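Local structure of 2-oxoglutarate-dependent dioxygenase tropC (Talaromyces stipitatus, 6XJJ) at residues I46-L50 with T191-I195; I91-K96 with R311-A315; L115-R120 with G156-P162; A228-P233 with I306-R310; I283-D287 with Y297-H302. The protein catalyses, as an iron- and 2-oxoglutarate-dependent dioxygenase, an oxidative step in the biosynthesis of fungal tropolones. All blocks are in the same frame, centred on the assembly; numbering follows the deposited sequence.

Interactions 2 and 5 reach the large mixed sheet, interaction 1 packs helix 47-50 on helix 171-204, and interactions 3 and 4 join loops; the centre of interaction 3 lies about 23 Å from that of interaction 2. Interactions 1 and 5 lie about 18 Å apart, centre to centre, and touch where Ile192 meets Ile283, so helix 171-204 packs on strand 281-285, next to the segment that carries iron ligand His302. Interactions 2 and 4 adjoin through strand 311-318 and its preceding loop. Along the chain interaction 3 is nested inside interaction 1, interactions 1 and 2 cross, and interaction 5 is nested inside interaction 4, itself within interaction 2. N-terminal helices are thereby fastened to the catalytic dioxygenase core.

Interaction 1: residues I46-L50 with T191-I195; sequences ISAWL and TIVRI
Trp49 lies against helix 171-204 with one face of its indole on Ile195, and this CH-pi contact dominates the meeting. CG1 of Ile195 stands 3.5 Å from the centroid of the Trp49 five-membered ring and only 13° off the ring normal. The indole gets there because Trp49 CG is anti to the backbone N (chi1 -156°), which carries the ring across the gap between the helices.

Further apolar contacts lie beside this CH-pi contact. CG2 of Thr191 approaches Trp49 CE3 at 3.6 Å, and the same methyl takes Leu50 CD2 at 3.8 Å. At the six-membered end, Trp49 CH2 meets Arg194 CB at 3.4 Å, while Arg194 CD lies at the ring edge and the guanidinium plane runs nearly coplanar with the indole. Deeper in, Ile46 CG2 touches Ile195 CD1 at 4.2 Å; Ile46 is the N-cap residue of helix 47-50.

No hydrogen bond crosses the interface. Thr191 suits it because its hydroxyl is spent on Asp187 O in its own helix, leaving the methyl to face the indole. Val62 and Val66 of helix 56-72 extend the apolar patch beside Ile46 and Ile195.

A short N-terminal helix is thus docked on the long helix that, as in plant-type 2-oxoglutarate dioxygenases, braces the core sheet.

Interaction 2: residues I91-K96 with R311-A315; sequences IFGCTK and RYSVA
Tyr312 and Val314, on one face of strand 311-318, receive helix 85-99, whose short segment passes at 115° to the strand with the axes 9.1 Å apart at closest. The contact is made by van der Waals packing, with no hydrogen bond between helix and strand.

The Phe92 ring meets the Tyr312 methylene, CD1 to CB 3.8 Å, and the two side chains lie alongside, pointing opposite ways. The amide nitrogen of Ser313 lies at the edge of the Phe92 ring. The Tyr312 ring in turn is met obliquely by the Thr95 methyl, CG2 being 4.0 Å from Tyr312 CD1. Tyr312 OH touches the base of Lys96, which crosses it at a slant and whose amine continues outward to a salt bridge with Asp100.

The aliphatic part is smaller: Ile91 CG1 reaches Val314 CG2 at 4.0 Å, and Thr95 OG1 approaches that same methyl. The branched Ile91, Thr95 and Val314 offer methyl and methylene groups for helix-on-sheet packing.

The polar bonds stay within the helix. Thr95 OG1 donates to Ile91 O at 2.7 Å, entering from the face of the carbonyl plane opposite to Thr95 N, so that one oxygen takes two donors and the Thr95 hydroxyl is satisfied in an apolar setting. With OG1 thus engaged, CG2 stands anti to the backbone N (OG1 chi1 -54°) and meets Tyr312.

Arg311, predicted to bind 2-oxoglutarate, takes no part in this packing; the arrangement is that of an N-terminal helix covering the outer side of the double-stranded beta-helix core of these dioxygenases.

Interaction 3: residues L115-R120 with G156-P162; sequences LGKSFR and GKFSTGP
Lys117 and the loop 156-162 grip one another through main-chain bonds. Lys117 N donates to Gly156 O at 2.6 Å, and Ser159 N returns a nearly straight bond (171°) to Lys117 O at 2.9 Å. Lys117 CD makes a CH-pi contact over one face of the Phe158 ring, 3.8 Å from its centroid, the chain crossing the ring at a slant.

Farther along, Ser118 OG makes a weak bond to Thr160 O. Arg120, bent at chi2 (-70°), turns its guanidinium back on the loop: NH2 binds Ser159 O at 3.2 Å, lying well above that carbonyl's plane while the oxygen is in the guanidinium plane, and NH1 reaches Gly161 O weakly. Leu115 CD2 packs on Pro162 CD at 4.1 Å.

Two beta turns set up these groups. Gly116 holds the positive-phi corner of the type II' turn from Leu115 to Ser118, and Gly156 adopts backbone angles that a side chain would not tolerate. The second turn, type II, runs from Lys157 to Thr160, with Lys157 anchored to Asp154 by a salt bridge.

Backbone N-H groups and the Ser118 and Arg120 side chains thus bind main-chain oxygens, which depends on loop conformation more than on side-chain identity.

Interaction 4: residues A228-P233 with I306-R310; sequences APQENP and ITGER
Pro229 sits over one face of the Arg310 guanidinium, its CD 3.7 Å above the plane and displaced toward the rim, close to NH1. The two side chains run obliquely to each other. A bend of Arg310 at chi3 (-62°) swings the flat group back over the proline, a rigid apolar ring suited to such a surface; NH1 meanwhile bonds His226.

Beyond the proline the orientation changes. Gln230 extends past Ile306, its CB, CG and CD all near Ile306 CG2, and its OE1 comes within 3.5 Å of Ile306 CD1. From the far end of the 228-233 loop, Pro233 CB touches Ile306 CG2 at 3.8 Å. Ile306 CG2 is therefore the branch that meets both Gln230 and Pro233, and this branched apolar side chain packs against the bend of 228-233.

One hydrogen bond holds the backbones in register: Gln230 N to Thr307 O, 3.0 Å and almost linear at 175°. Next to it Gly308 CA makes a CH contact with Gln230 O at 3.5 Å. On the far side, Thr307 OG1 bonds weakly to Glu309 O.

The loops meet at one end of two neighbouring antiparallel strands: 228-233 leaves strand 222-227, whereas the loop 306-310 leads into strand 311-318. Thr138 and Gln237 flank Gln230 and Ile306, while the predicted 2-oxoglutarate residue Arg311 begins the strand immediately after Arg310.

Interaction 5: residues I283-D287 with Y297-H302; sequences INMGD and YRSARH. With FE (Fe (III) ion), chain B.
The contact belongs to the iron site, to which it contributes His302; the Asn284 amide packs beside that ring. With His243 and Asp245, His302 completes a facial triad of two histidines and one carboxylate on the bound iron. His302 NE2 coordinates the metal at 2.5 Å. The opposite nitrogen, ND1, donates to Ala300 O at 3.0 Å and 169°, with the oxygen in the plane of the ring, a bond that fixes the imidazole's rotation and turns NE2 to the iron.

Asn284 ND2 lies 3.7 Å from His302 CE1, the amide plane standing nearly perpendicular to the ring. Its hydrogen bond goes to Asp245 OD2, so Asn284 acts as a second-shell residue that holds an iron ligand in place while packing against another.

Nearby, Ser299 OG gives a hydrogen bond to Asp287 OD1 at 2.7 Å, approaching the anti side of the carboxylate and 33° out of its plane. The serine oxygen stands anti to its own main-chain N (chi1 179°), which directs it across to Asp287; the other carboxylate oxygen takes Thr244 OG1.

The end away from the iron is apolar. Met285 CG rests on Tyr297 CB at 3.9 Å, and the sulfur makes an oblique Met-aromatic contact, SD being 5.2 Å from the ring centroid. A flexible methionine can fold, here bent at chi2 and chi3, beside the ring, while Tyr297 OH binds Leu196 O of helix 171-204.

In this way the contact brings the distal histidine of the HxD...H facial triad beside strand 281-285, as is typical of iron/2-oxoglutarate dioxygenases.

Interaction 1: residues I46-L50 with T191-I195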
# COMPACT_ATOMS: atom_id res chain seq x y z
N ILE A 46 -10.42 -2.31 -14.19
CA ILE A 46 -10.39 -0.92 -14.63
C ILE A 46 -10.00 -0.78 -16.10
O ILE A 46 -9.80 0.35 -16.57
CB ILE A 46 -9.45 -0.08 -13.74
CG1 ILE A 46 -8.00 -0.55 -13.87
CG2 ILE A 46 -9.90 -0.18 -12.28
CD1 ILE A 46 -6.98 0.41 -13.27
N SER A 47 -9.87 -1.88 -16.84
CA SER A 47 -9.49 -1.82 -18.25
C SER A 47 -10.20 -0.70 -18.99
O SER A 47 -9.57 0.08 -19.72
CB SER A 47 -9.80 -3.16 -18.93
OG SER A 47 -9.00 -4.20 -18.40
N ALA A 48 -11.51 -0.57 -18.79
CA ALA A 48 -12.28 0.39 -19.56
C ALA A 48 -11.85 1.82 -19.24
O ALA A 48 -11.75 2.66 -20.15
CB ALA A 48 -13.78 0.20 -19.29
N TRP A 49 -11.58 2.11 -17.97
CA TRP A 49 -11.26 3.49 -17.61
C TRP A 49 -9.91 3.91 -18.18
O TRP A 49 -9.73 5.08 -18.56
CB TRP A 49 -11.28 3.63 -16.08
CG TRP A 49 -11.53 5.03 -15.58
CD1 TRP A 49 -12.76 5.59 -15.30
CD2 TRP A 49 -10.56 6.04 -15.28
NE1 TRP A 49 -12.60 6.89 -14.86
CE2 TRP A 49 -11.27 7.19 -14.84
CE3 TRP A 49 -9.17 6.09 -15.35
CZ2 TRP A 49 -10.62 8.36 -14.47
CZ3 TRP A 49 -8.53 7.27 -14.98
CH2 TRP A 49 -9.25 8.38 -14.55
N LEU A 50 -8.97 2.97 -18.28
CA LEU A 50 -7.67 3.23 -18.90
C LEU A 50 -7.70 3.18 -20.42
O LEU A 50 -6.79 3.71 -21.06
CB LEU A 50 -6.64 2.22 -18.41
CG LEU A 50 -6.12 2.33 -16.98
CD1 LEU A 50 -5.26 1.12 -16.63
CD2 LEU A 50 -5.34 3.63 -16.81
N THR A 191 -4.41 7.05 -11.24
CA THR A 191 -5.62 6.54 -11.88
C THR A 191 -6.70 6.26 -10.84
O THR A 191 -7.85 6.68 -10.99
CB THR A 191 -5.29 5.27 -12.67
OG1 THR A 191 -4.29 5.56 -13.65
CG2 THR A 191 -6.54 4.72 -13.36
N ILE A 192 -6.33 5.55 -9.77
CA ILE A 192 -7.29 5.21 -8.72
C ILE A 192 -7.91 6.47 -8.14
O ILE A 192 -9.12 6.54 -7.91
CB ILE A 192 -6.59 4.36 -7.63
CG1 ILE A 192 -6.20 3.00 -8.22
CG2 ILE A 192 -7.50 4.15 -6.43
CD1 ILE A 192 -5.24 2.20 -7.37
N VAL A 193 -7.09 7.50 -7.89
CA VAL A 193 -7.61 8.73 -7.31
C VAL A 193 -8.67 9.36 -8.20
O VAL A 193 -9.71 9.81 -7.72
CB VAL A 193 -6.45 9.71 -7.03
CG1 VAL A 193 -6.99 11.09 -6.72
CG2 VAL A 193 -5.63 9.20 -5.85
N ARG A 194 -8.42 9.41 -9.51
CA ARG A 194 -9.37 10.07 -10.40
C ARG A 194 -10.67 9.29 -10.51
O ARG A 194 -11.73 9.89 -10.72
CB ARG A 194 -8.75 10.26 -11.78
CG ARG A 194 -7.48 11.07 -11.78
CD ARG A 194 -6.96 11.34 -13.18
NE ARG A 194 -5.59 11.85 -13.12
CZ ARG A 194 -4.50 11.11 -13.27
NH1 ARG A 194 -4.59 9.81 -13.58
NH2 ARG A 194 -3.30 11.67 -13.17
N ILE A 195 -10.60 7.96 -10.40
CA ILE A 195 -11.82 7.15 -10.37
C ILE A 195 -12.61 7.44 -9.10
O ILE A 195 -13.83 7.61 -9.13
CB ILE A 195 -11.47 5.66 -10.50
CG1 ILE A 195 -10.86 5.37 -11.88
CG2 ILE A 195 -12.71 4.80 -10.30
CD1 ILE A 195 -10.26 3.98 -12.01

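Interaction 2: residues I91-K96 with R311-A315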
# COMPACT_ATOMS: atom_id res chain seq x y z
N ILE A 91 10.01 -7.18 -8.90
CA ILE A 91 10.05 -6.54 -7.59
C ILE A 91 10.10 -7.57 -6.46
O ILE A 91 10.69 -7.30 -5.40
CB ILE A 91 8.84 -5.59 -7.40
CG1 ILE A 91 9.07 -4.65 -6.22
CG2 ILE A 91 7.55 -6.36 -7.16
CD1 ILE A 91 10.17 -3.62 -6.44
N PHE A 92 9.50 -8.75 -6.64
CA PHE A 92 9.71 -9.82 -5.66
C PHE A 92 11.13 -10.37 -5.74
O PHE A 92 11.65 -10.84 -4.73
CB PHE A 92 8.71 -10.96 -5.84
CG PHE A 92 7.34 -10.63 -5.37
CD1 PHE A 92 7.09 -10.44 -4.02
CD2 PHE A 92 6.27 -10.59 -6.25
CE1 PHE A 92 5.82 -10.16 -3.57
CE2 PHE A 92 5.00 -10.31 -5.80
CZ PHE A 92 4.77 -10.10 -4.46
N GLY A 93 11.75 -10.34 -6.91
CA GLY A 93 13.17 -10.63 -6.98
C GLY A 93 13.97 -9.70 -6.09
O GLY A 93 14.79 -10.14 -5.28
N CYS A 94 13.73 -8.39 -6.22
CA CYS A 94 14.43 -7.42 -5.38
C CYS A 94 14.18 -7.67 -3.91
O CYS A 94 15.10 -7.60 -3.09
CB CYS A 94 14.01 -6.00 -5.75
SG CYS A 94 14.53 -5.51 -7.37
N THR A 95 12.93 -7.98 -3.55
CA THR A 95 12.57 -8.10 -2.14
C THR A 95 13.27 -9.29 -1.50
O THR A 95 13.78 -9.19 -0.38
CB THR A 95 11.06 -8.23 -2.02
OG1 THR A 95 10.44 -7.13 -2.70
CG2 THR A 95 10.65 -8.19 -0.58
N LYS A 96 13.33 -10.42 -2.21
CA LYS A 96 14.03 -11.59 -1.69
C LYS A 96 15.53 -11.35 -1.58
O LYS A 96 16.14 -11.69 -0.56
CB LYS A 96 13.72 -12.79 -2.58
CG LYS A 96 14.48 -14.06 -2.26
CD LYS A 96 13.91 -15.23 -3.05
CE LYS A 96 14.89 -16.38 -3.19
NZ LYS A 96 15.41 -16.89 -1.89
N ARG A 311 6.13 -15.57 3.12
CA ARG A 311 5.28 -14.57 2.49
C ARG A 311 6.05 -13.27 2.28
O ARG A 311 6.68 -12.75 3.21
CB ARG A 311 4.01 -14.32 3.32
CG ARG A 311 3.10 -13.20 2.79
CD ARG A 311 1.83 -13.06 3.63
NE ARG A 311 1.14 -11.79 3.43
CZ ARG A 311 0.26 -11.52 2.47
NH1 ARG A 311 -0.08 -12.43 1.56
NH2 ARG A 311 -0.29 -10.31 2.42
N TYR A 312 5.98 -12.77 1.05
CA TYR A 312 6.44 -11.44 0.69
C TYR A 312 5.25 -10.61 0.23
O TYR A 312 4.23 -11.15 -0.23
CB TYR A 312 7.48 -11.52 -0.44
CG TYR A 312 8.76 -12.19 -0.02
CD1 TYR A 312 9.56 -11.66 0.98
CD2 TYR A 312 9.15 -13.40 -0.59
CE1 TYR A 312 10.73 -12.28 1.36
CE2 TYR A 312 10.31 -14.03 -0.21
CZ TYR A 312 11.10 -13.47 0.77
OH TYR A 312 12.26 -14.10 1.16
N SER A 313 5.37 -9.30 0.38
CA SER A 313 4.38 -8.40 -0.20
C SER A 313 5.02 -7.02 -0.35
O SER A 313 6.00 -6.69 0.32
CB SER A 313 3.11 -8.33 0.66
OG SER A 313 3.39 -7.85 1.96
N VAL A 314 4.47 -6.24 -1.28
CA VAL A 314 4.93 -4.88 -1.52
C VAL A 314 3.74 -3.95 -1.32
O VAL A 314 2.71 -4.09 -2.00
CB VAL A 314 5.53 -4.71 -2.92
CG1 VAL A 314 5.90 -3.25 -3.16
CG2 VAL A 314 6.75 -5.59 -3.07
N ALA A 315 3.87 -3.03 -0.38
CA ALA A 315 2.79 -2.13 0.00
C ALA A 315 3.23 -0.73 -0.36
O ALA A 315 4.29 -0.27 0.08
CB ALA A 315 2.48 -2.24 1.50

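Interaction 3: residues L115-R120 with G156-P162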
# COMPACT_ATOMS: atom_id res chain seq x y z
N LEU A 115 18.01 10.39 7.79
CA LEU A 115 18.10 11.82 8.09
C LEU A 115 16.86 12.28 8.85
O LEU A 115 15.73 12.06 8.41
CB LEU A 115 18.24 12.61 6.79
CG LEU A 115 18.31 14.14 6.88
CD1 LEU A 115 19.58 14.58 7.62
CD2 LEU A 115 18.23 14.76 5.49
N GLY A 116 17.09 12.92 9.99
CA GLY A 116 16.01 13.53 10.74
C GLY A 116 14.81 12.63 10.87
O GLY A 116 14.91 11.46 11.27
N LYS A 117 13.64 13.17 10.52
CA LYS A 117 12.39 12.44 10.59
C LYS A 117 12.01 11.81 9.25
O LYS A 117 10.87 11.37 9.08
CB LYS A 117 11.28 13.37 11.09
CG LYS A 117 11.51 13.84 12.52
CD LYS A 117 10.47 14.86 12.96
CE LYS A 117 10.73 15.32 14.39
NZ LYS A 117 9.78 16.39 14.82
N SER A 118 12.93 11.79 8.29
CA SER A 118 12.83 10.80 7.23
C SER A 118 12.86 9.43 7.87
O SER A 118 13.81 9.08 8.57
CB SER A 118 13.97 10.94 6.23
OG SER A 118 13.91 12.18 5.56
N PHE A 119 11.80 8.66 7.66
CA PHE A 119 11.68 7.34 8.26
C PHE A 119 11.89 6.36 7.10
O PHE A 119 10.95 5.86 6.50
CB PHE A 119 10.30 7.19 8.98
CG PHE A 119 10.16 5.94 9.80
CD1 PHE A 119 10.69 5.88 11.07
CD2 PHE A 119 9.47 4.84 9.31
CE1 PHE A 119 10.55 4.74 11.85
CE2 PHE A 119 9.34 3.70 10.07
CZ PHE A 119 9.88 3.65 11.35
N ARG A 120 13.17 6.15 6.78
CA ARG A 120 13.59 5.40 5.60
C ARG A 120 14.64 4.38 6.00
O ARG A 120 15.46 4.63 6.89
CB ARG A 120 14.20 6.32 4.53
CG ARG A 120 13.32 7.46 4.11
CD ARG A 120 12.12 7.03 3.29
NE ARG A 120 11.32 8.20 2.96
CZ ARG A 120 11.57 9.02 1.95
NH1 ARG A 120 12.60 8.79 1.14
NH2 ARG A 120 10.80 10.07 1.74
N GLY A 156 14.61 15.85 5.91
CA GLY A 156 14.59 15.68 7.34
C GLY A 156 13.21 15.73 7.96
O GLY A 156 13.01 15.16 9.04
N LYS A 157 12.26 16.40 7.31
CA LYS A 157 10.89 16.47 7.81
C LYS A 157 10.24 15.09 7.76
O LYS A 157 10.83 14.11 7.28
CB LYS A 157 10.10 17.49 7.00
CG LYS A 157 10.54 18.93 7.24
CD LYS A 157 9.89 19.89 6.27
CE LYS A 157 10.30 21.33 6.56
NZ LYS A 157 9.83 22.27 5.51
N PHE A 158 9.02 15.00 8.28
CA PHE A 158 8.34 13.71 8.40
C PHE A 158 8.25 12.99 7.06
O PHE A 158 7.59 13.46 6.13
CB PHE A 158 6.95 13.87 9.01
CG PHE A 158 6.94 14.01 10.51
CD1 PHE A 158 7.23 12.90 11.31
CD2 PHE A 158 6.58 15.19 11.14
CE1 PHE A 158 7.21 13.00 12.69
CE2 PHE A 158 6.55 15.29 12.53
CZ PHE A 158 6.87 14.18 13.30
N SER A 159 8.95 11.84 6.97
CA SER A 159 8.88 10.92 5.83
C SER A 159 9.07 11.64 4.50
O SER A 159 8.46 11.27 3.48
CB SER A 159 7.56 10.13 5.84
OG SER A 159 7.54 9.21 6.92
N THR A 160 9.93 12.66 4.49
CA THR A 160 10.37 13.28 3.25
C THR A 160 11.87 13.55 3.32
O THR A 160 12.35 14.19 4.26
CB THR A 160 9.61 14.58 2.96
OG1 THR A 160 9.69 15.47 4.08
CG2 THR A 160 8.14 14.27 2.64
N GLY A 161 12.60 13.07 2.32
CA GLY A 161 14.04 13.13 2.30
C GLY A 161 14.61 12.07 1.39
O GLY A 161 13.89 11.49 0.57
N PRO A 162 15.90 11.79 1.51
CA PRO A 162 16.51 10.75 0.68
C PRO A 162 16.28 9.35 1.22
O PRO A 162 16.06 9.14 2.42
CB PRO A 162 18.00 11.11 0.71
CG PRO A 162 18.20 11.81 1.96
CD PRO A 162 16.91 12.53 2.28

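Interaction 4: residues A228-P233 with I306-R310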
# COMPACT_ATOMS: atom_id res chain seq x y z
N ALA A 228 8.49 -14.06 8.09
CA ALA A 228 9.07 -15.38 8.32
C ALA A 228 7.96 -16.36 8.72
O ALA A 228 7.09 -16.02 9.52
CB ALA A 228 10.13 -15.32 9.41
N PRO A 229 7.98 -17.58 8.19
CA PRO A 229 6.91 -18.54 8.49
C PRO A 229 7.10 -19.21 9.85
O PRO A 229 8.19 -19.24 10.40
CB PRO A 229 7.03 -19.56 7.36
CG PRO A 229 8.49 -19.58 7.06
CD PRO A 229 8.99 -18.17 7.28
N GLN A 230 5.99 -19.76 10.36
CA GLN A 230 6.00 -20.52 11.61
C GLN A 230 5.07 -21.72 11.48
O GLN A 230 3.96 -21.60 10.96
CB GLN A 230 5.57 -19.67 12.81
CG GLN A 230 6.48 -18.49 13.12
CD GLN A 230 5.98 -17.67 14.29
OE1 GLN A 230 4.81 -17.74 14.66
NE2 GLN A 230 6.87 -16.86 14.87
N GLU A 231 5.53 -22.88 11.96
CA GLU A 231 4.69 -24.08 11.92
C GLU A 231 3.58 -24.00 12.96
O GLU A 231 2.41 -24.26 12.65
CB GLU A 231 5.54 -25.33 12.16
CG GLU A 231 6.64 -25.57 11.14
CD GLU A 231 7.42 -26.85 11.41
OE1 GLU A 231 7.19 -27.46 12.48
OE2 GLU A 231 8.25 -27.24 10.57
N ASN A 232 3.92 -23.64 14.20
CA ASN A 232 2.96 -23.51 15.29
C ASN A 232 3.07 -22.11 15.87
O ASN A 232 3.89 -21.85 16.77
CB ASN A 232 3.20 -24.58 16.35
CG ASN A 232 2.74 -25.95 15.90
OD1 ASN A 232 1.54 -26.24 15.87
ND2 ASN A 232 3.69 -26.79 15.52
N PRO A 233 2.28 -21.16 15.37
CA PRO A 233 2.37 -19.79 15.86
C PRO A 233 1.49 -19.52 17.07
O PRO A 233 0.41 -20.10 17.24
CB PRO A 233 1.91 -18.96 14.65
CG PRO A 233 0.92 -19.85 13.97
CD PRO A 233 1.36 -21.27 14.22
N ILE A 306 -0.29 -15.26 10.92
CA ILE A 306 0.93 -16.01 10.61
C ILE A 306 0.53 -17.34 9.98
O ILE A 306 -0.48 -17.94 10.34
CB ILE A 306 1.78 -16.22 11.87
CG1 ILE A 306 2.17 -14.86 12.47
CG2 ILE A 306 3.05 -17.02 11.53
CD1 ILE A 306 2.80 -14.94 13.83
N THR A 307 1.33 -17.79 9.01
CA THR A 307 1.10 -19.04 8.31
C THR A 307 2.40 -19.83 8.26
O THR A 307 3.45 -19.38 8.72
CB THR A 307 0.57 -18.82 6.89
OG1 THR A 307 1.54 -18.07 6.14
CG2 THR A 307 -0.75 -18.08 6.90
N GLY A 308 2.32 -21.03 7.69
CA GLY A 308 3.49 -21.85 7.50
C GLY A 308 4.29 -21.54 6.26
O GLY A 308 5.44 -21.97 6.15
N GLU A 309 3.71 -20.79 5.32
CA GLU A 309 4.37 -20.46 4.07
C GLU A 309 5.11 -19.14 4.22
O GLU A 309 4.64 -18.22 4.90
CB GLU A 309 3.35 -20.36 2.94
CG GLU A 309 2.50 -21.61 2.78
CD GLU A 309 3.33 -22.87 2.64
OE1 GLU A 309 4.39 -22.82 1.97
OE2 GLU A 309 2.94 -23.92 3.21
N ARG A 310 6.29 -19.05 3.60
CA ARG A 310 7.00 -17.79 3.56
C ARG A 310 6.23 -16.82 2.67
O ARG A 310 5.72 -17.19 1.61
CB ARG A 310 8.42 -17.98 3.05
CG ARG A 310 9.30 -16.74 3.16
CD ARG A 310 10.73 -17.03 2.69
NE ARG A 310 11.38 -18.06 3.51
CZ ARG A 310 11.90 -17.84 4.71
NH1 ARG A 310 11.84 -16.64 5.26
NH2 ARG A 310 12.47 -18.83 5.39

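Interaction 5: residues I283-D287 with Y297-H302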
# COMPACT_ATOMS: atom_id res chain seq x y z
N ILE A 283 -6.41 -2.95 -3.09
CA ILE A 283 -6.60 -1.52 -2.91
C ILE A 283 -7.48 -1.33 -1.69
O ILE A 283 -8.52 -1.97 -1.57
CB ILE A 283 -7.26 -0.89 -4.14
CG1 ILE A 283 -6.52 -1.25 -5.43
CG2 ILE A 283 -7.38 0.62 -3.97
CD1 ILE A 283 -5.10 -0.81 -5.49
N ASN A 284 -7.05 -0.45 -0.78
CA ASN A 284 -7.91 -0.06 0.32
C ASN A 284 -7.77 1.43 0.61
O ASN A 284 -6.76 2.06 0.29
CB ASN A 284 -7.60 -0.82 1.60
CG ASN A 284 -6.19 -0.61 2.05
OD1 ASN A 284 -5.28 -0.58 1.24
ND2 ASN A 284 -6.03 -0.29 3.32
N MET A 285 -8.79 1.95 1.28
CA MET A 285 -8.84 3.35 1.68
C MET A 285 -8.26 3.51 3.08
O MET A 285 -8.32 2.60 3.92
CB MET A 285 -10.29 3.82 1.66
CG MET A 285 -11.03 3.57 0.34
SD MET A 285 -10.44 4.54 -1.08
CE MET A 285 -9.27 3.42 -1.85
N GLY A 286 -7.70 4.70 3.34
CA GLY A 286 -7.15 5.04 4.62
C GLY A 286 -8.01 6.05 5.38
O GLY A 286 -9.07 6.48 4.93
N ASP A 287 -7.51 6.42 6.56
CA ASP A 287 -8.27 7.29 7.45
C ASP A 287 -8.43 8.70 6.88
O ASP A 287 -9.49 9.32 7.02
CB ASP A 287 -7.59 7.34 8.82
CG ASP A 287 -7.61 6.00 9.53
OD1 ASP A 287 -8.43 5.14 9.15
OD2 ASP A 287 -6.78 5.80 10.45
N TYR A 297 -16.08 6.66 1.51
CA TYR A 297 -15.05 5.66 1.27
C TYR A 297 -14.52 5.23 2.64
O TYR A 297 -13.99 6.05 3.39
CB TYR A 297 -13.94 6.22 0.37
CG TYR A 297 -14.41 6.60 -1.04
CD1 TYR A 297 -15.38 5.85 -1.70
CD2 TYR A 297 -13.86 7.69 -1.71
CE1 TYR A 297 -15.80 6.20 -2.98
CE2 TYR A 297 -14.28 8.04 -2.99
CZ TYR A 297 -15.25 7.28 -3.62
OH TYR A 297 -15.66 7.62 -4.88
N ARG A 298 -14.70 3.95 2.97
CA ARG A 298 -14.41 3.45 4.31
C ARG A 298 -12.95 3.04 4.48
O ARG A 298 -12.37 2.39 3.61
CB ARG A 298 -15.29 2.24 4.64
CG ARG A 298 -16.78 2.50 4.85
CD ARG A 298 -17.41 1.21 5.40
NE ARG A 298 -16.72 0.80 6.64
CZ ARG A 298 -16.02 -0.32 6.81
NH1 ARG A 298 -15.41 -0.55 7.96
NH2 ARG A 298 -15.95 -1.25 5.86
N SER A 299 -12.37 3.41 5.63
CA SER A 299 -11.11 2.83 6.10
C SER A 299 -11.44 1.67 7.04
O SER A 299 -12.03 1.88 8.11
CB SER A 299 -10.24 3.86 6.81
OG SER A 299 -9.03 3.27 7.28
N ALA A 300 -11.05 0.46 6.66
CA ALA A 300 -11.44 -0.75 7.35
C ALA A 300 -10.24 -1.37 8.06
O ALA A 300 -9.13 -1.37 7.53
CB ALA A 300 -12.04 -1.77 6.37
N ARG A 301 -10.48 -1.89 9.25
CA ARG A 301 -9.46 -2.64 9.97
C ARG A 301 -9.04 -3.87 9.19
O ARG A 301 -9.84 -4.50 8.49
CB ARG A 301 -10.00 -3.00 11.36
CG ARG A 301 -9.96 -1.82 12.33
CD ARG A 301 -10.84 -1.96 13.57
NE ARG A 301 -10.68 -3.21 14.31
CZ ARG A 301 -11.67 -4.06 14.59
NH1 ARG A 301 -12.92 -3.78 14.24
NH2 ARG A 301 -11.43 -5.17 15.25
N HIS A 302 -7.75 -4.20 9.29
CA HIS A 302 -7.20 -5.37 8.61
C HIS A 302 -5.92 -5.78 9.31
O HIS A 302 -5.34 -5.02 10.10
CB HIS A 302 -6.95 -5.09 7.12
CG HIS A 302 -6.03 -3.94 6.85
ND1 HIS A 302 -6.45 -2.63 6.89
CD2 HIS A 302 -4.71 -3.90 6.53
CE1 HIS A 302 -5.43 -1.83 6.61
NE2 HIS A 302 -4.36 -2.58 6.38
FE FE B . -1.96 -1.90 6.26